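Local coordinates for protein nucleotidyltransferase (Thermus thermophilus HB8, PDB 1WWP) that is of unknown function but probably acts as a substrate-binding partner of the nucleotidyltransferase type, built as an all-helical bundle, at residues A[4-9]-A[31-36]. Numbering follows the deposited sequence.
Sequences KALATL and EYTFEA
Thr8 OG1 has two oxygen neighbours, one from each helix. It donates to its own helix at Ala5 O, 2.7 Å away, and Tyr32 OH lies 2.9 Å from Thr8 OG1. The sheltered tyrosine hydroxyl probably donates across to Thr8, although its proton has another possible acceptor. Thr8 OG1 sits between the backbone N and the carbonyl carbon (chi1 63°), which turns it back one turn toward Ala5 O. That carbonyl is met at a C=O...O angle of 135° and also accepts from Leu9 N. The Thr8 and Tyr32 side chains cross at about a right angle. The phenol arrives edge first, with Ala5 CB in the ring plane, 3.8 Å from Tyr32 CE1. Thr33 meets Ala5, Leu6 and Leu9 beside it. Thr33 OG1 lies 3.2 Å from Ala5 O, but its hydrogen bond goes to Arg29 O. Thr33 CG2 lies 4.2 Å from Leu6 CD1. Arg29 NH1 also bonds Thr8 O, a second polar tie between the helices. Met110 of helix 93-116 covers Leu9 and Thr33, while Val88 of the second subunit packs on Tyr32. A valine at Thr8 would probably leave Tyr32 OH without this partner and the phenol freer to shift. The segments run nearly antiparallel, at 153°, with axes 8.8 Å apart. The small side chain of Ala5 is consistent with the close approach of Thr33, with the CA atoms of Ala5 and Thr33 5.3 Å apart. Helix 2-13 is thus joined to the long helix 20-49 by a buried hydroxyl pair beside a small apolar patch, close to the dimer interface.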
loop_
_atom_site.group_PDB
_atom_site.type_symbol
_atom_site.label_atom_id
_atom_site.label_comp_id
_atom_site.label_asym_id
_atom_site.label_seq_id
_atom_site.Cartn_x
_atom_site.Cartn_y
_atom_site.Cartn_z
ATOM N N LYS A 4 17.694 2.547 4.811
ATOM C CA LYS A 4 17.061 2.592 6.127
ATOM C C LYS A 4 15.674 1.945 6.100
ATOM O O LYS A 4 15.276 1.247 7.040
ATOM C CB LYS A 4 16.957 4.045 6.595
ATOM C CG LYS A 4 17.037 4.240 8.106
ATOM C CD LYS A 4 15.836 3.650 8.831
ATOM C CE LYS A 4 15.855 4.028 10.302
ATOM N NZ LYS A 4 14.703 3.449 11.040
ATOM N N ALA A 5 14.939 2.184 5.021
ATOM C CA ALA A 5 13.611 1.605 4.876
ATOM C C ALA A 5 13.794 0.095 4.748
ATOM O O ALA A 5 13.034 -0.688 5.310
ATOM C CB ALA A 5 12.927 2.167 3.639
ATOM N N LEU A 6 14.831 -0.300 4.018
ATOM C CA LEU A 6 15.143 -1.707 3.813
ATOM C C LEU A 6 15.435 -2.430 5.132
ATOM O O LEU A 6 15.231 -3.637 5.239
ATOM C CB LEU A 6 16.341 -1.843 2.872
ATOM C CG LEU A 6 16.839 -3.255 2.552
ATOM C CD1 LEU A 6 15.682 -4.173 2.128
ATOM C CD2 LEU A 6 17.873 -3.156 1.448
ATOM N N ALA A 7 15.886 -1.679 6.132
ATOM C CA ALA A 7 16.220 -2.227 7.455
ATOM C C ALA A 7 14.983 -2.631 8.244
ATOM O O ALA A 7 14.965 -3.660 8.924
ATOM C CB ALA A 7 17.024 -1.196 8.245
ATOM N N THR A 8 13.942 -1.810 8.158
ATOM C CA THR A 8 12.700 -2.086 8.867
ATOM C C THR A 8 12.014 -3.287 8.223
ATOM O O THR A 8 11.361 -4.083 8.906
ATOM C CB THR A 8 11.783 -0.868 8.830
ATOM O OG1 THR A 8 11.430 -0.577 7.473
ATOM C CG2 THR A 8 12.509 0.338 9.406
ATOM N N LEU A 9 12.174 -3.430 6.909
ATOM C CA LEU A 9 11.585 -4.564 6.202
ATOM C C LEU A 9 12.237 -5.872 6.659
ATOM O O LEU A 9 11.546 -6.846 6.976
ATOM C CB LEU A 9 11.772 -4.415 4.684
ATOM C CG LEU A 9 11.478 -5.673 3.844
ATOM C CD1 LEU A 9 10.048 -6.103 4.066
ATOM C CD2 LEU A 9 11.720 -5.406 2.382
ATOM N N GLU A 31 6.125 -2.172 0.678
ATOM C CA GLU A 31 5.603 -1.105 -0.167
ATOM C C GLU A 31 6.501 0.116 -0.170
ATOM O O GLU A 31 7.006 0.513 -1.225
ATOM C CB GLU A 31 4.198 -0.707 0.286
ATOM C CG GLU A 31 3.116 -1.729 -0.055
ATOM C CD GLU A 31 1.717 -1.221 0.276
ATOM O OE1 GLU A 31 0.734 -1.771 -0.261
ATOM O OE2 GLU A 31 1.590 -0.267 1.072
ATOM N N TYR A 32 6.732 0.712 0.999
ATOM C CA TYR A 32 7.566 1.900 1.011
ATOM C C TYR A 32 9.033 1.648 0.719
ATOM O O TYR A 32 9.745 2.561 0.310
ATOM C CB TYR A 32 7.369 2.714 2.304
ATOM C CG TYR A 32 7.793 2.109 3.624
ATOM C CD1 TYR A 32 9.136 1.895 3.918
ATOM C CD2 TYR A 32 6.846 1.877 4.633
ATOM C CE1 TYR A 32 9.535 1.474 5.205
ATOM C CE2 TYR A 32 7.228 1.461 5.912
ATOM C CZ TYR A 32 8.571 1.267 6.195
ATOM O OH TYR A 32 8.939 0.903 7.474
ATOM N N THR A 33 9.489 0.413 0.900
ATOM C CA THR A 33 10.870 0.097 0.587
ATOM C C THR A 33 11.013 0.003 -0.929
ATOM O O THR A 33 12.015 0.420 -1.514
ATOM C CB THR A 33 11.295 -1.260 1.197
ATOM O OG1 THR A 33 11.281 -1.167 2.627
ATOM C CG2 THR A 33 12.691 -1.650 0.696
ATOM N N PHE A 34 10.000 -0.574 -1.560
ATOM C CA PHE A 34 9.976 -0.713 -3.010
ATOM C C PHE A 34 10.004 0.661 -3.675
ATOM O O PHE A 34 10.794 0.909 -4.586
ATOM C CB PHE A 34 8.698 -1.430 -3.428
ATOM C CG PHE A 34 8.473 -1.450 -4.905
ATOM C CD1 PHE A 34 7.669 -0.485 -5.515
ATOM C CD2 PHE A 34 9.039 -2.452 -5.690
ATOM C CE1 PHE A 34 7.429 -0.522 -6.884
ATOM C CE2 PHE A 34 8.806 -2.497 -7.067
ATOM C CZ PHE A 34 7.998 -1.526 -7.662
ATOM N N GLU A 35 9.112 1.539 -3.226
ATOM C CA GLU A 35 9.027 2.877 -3.791
ATOM C C GLU A 35 10.358 3.601 -3.665
ATOM O O GLU A 35 10.809 4.248 -4.610
ATOM C CB GLU A 35 7.927 3.677 -3.099
ATOM C CG GLU A 35 6.537 3.005 -3.139
ATOM C CD GLU A 35 6.008 2.724 -4.557
ATOM O OE1 GLU A 35 6.251 3.543 -5.474
ATOM O OE2 GLU A 35 5.329 1.689 -4.743
ATOM N N ALA A 36 10.991 3.491 -2.501
ATOM C CA ALA A 36 12.280 4.138 -2.290
ATOM C C ALA A 36 13.334 3.450 -3.140
ATOM O O ALA A 36 14.273 4.074 -3.619
ATOM C CB ALA A 36 12.686 4.072 -0.813
#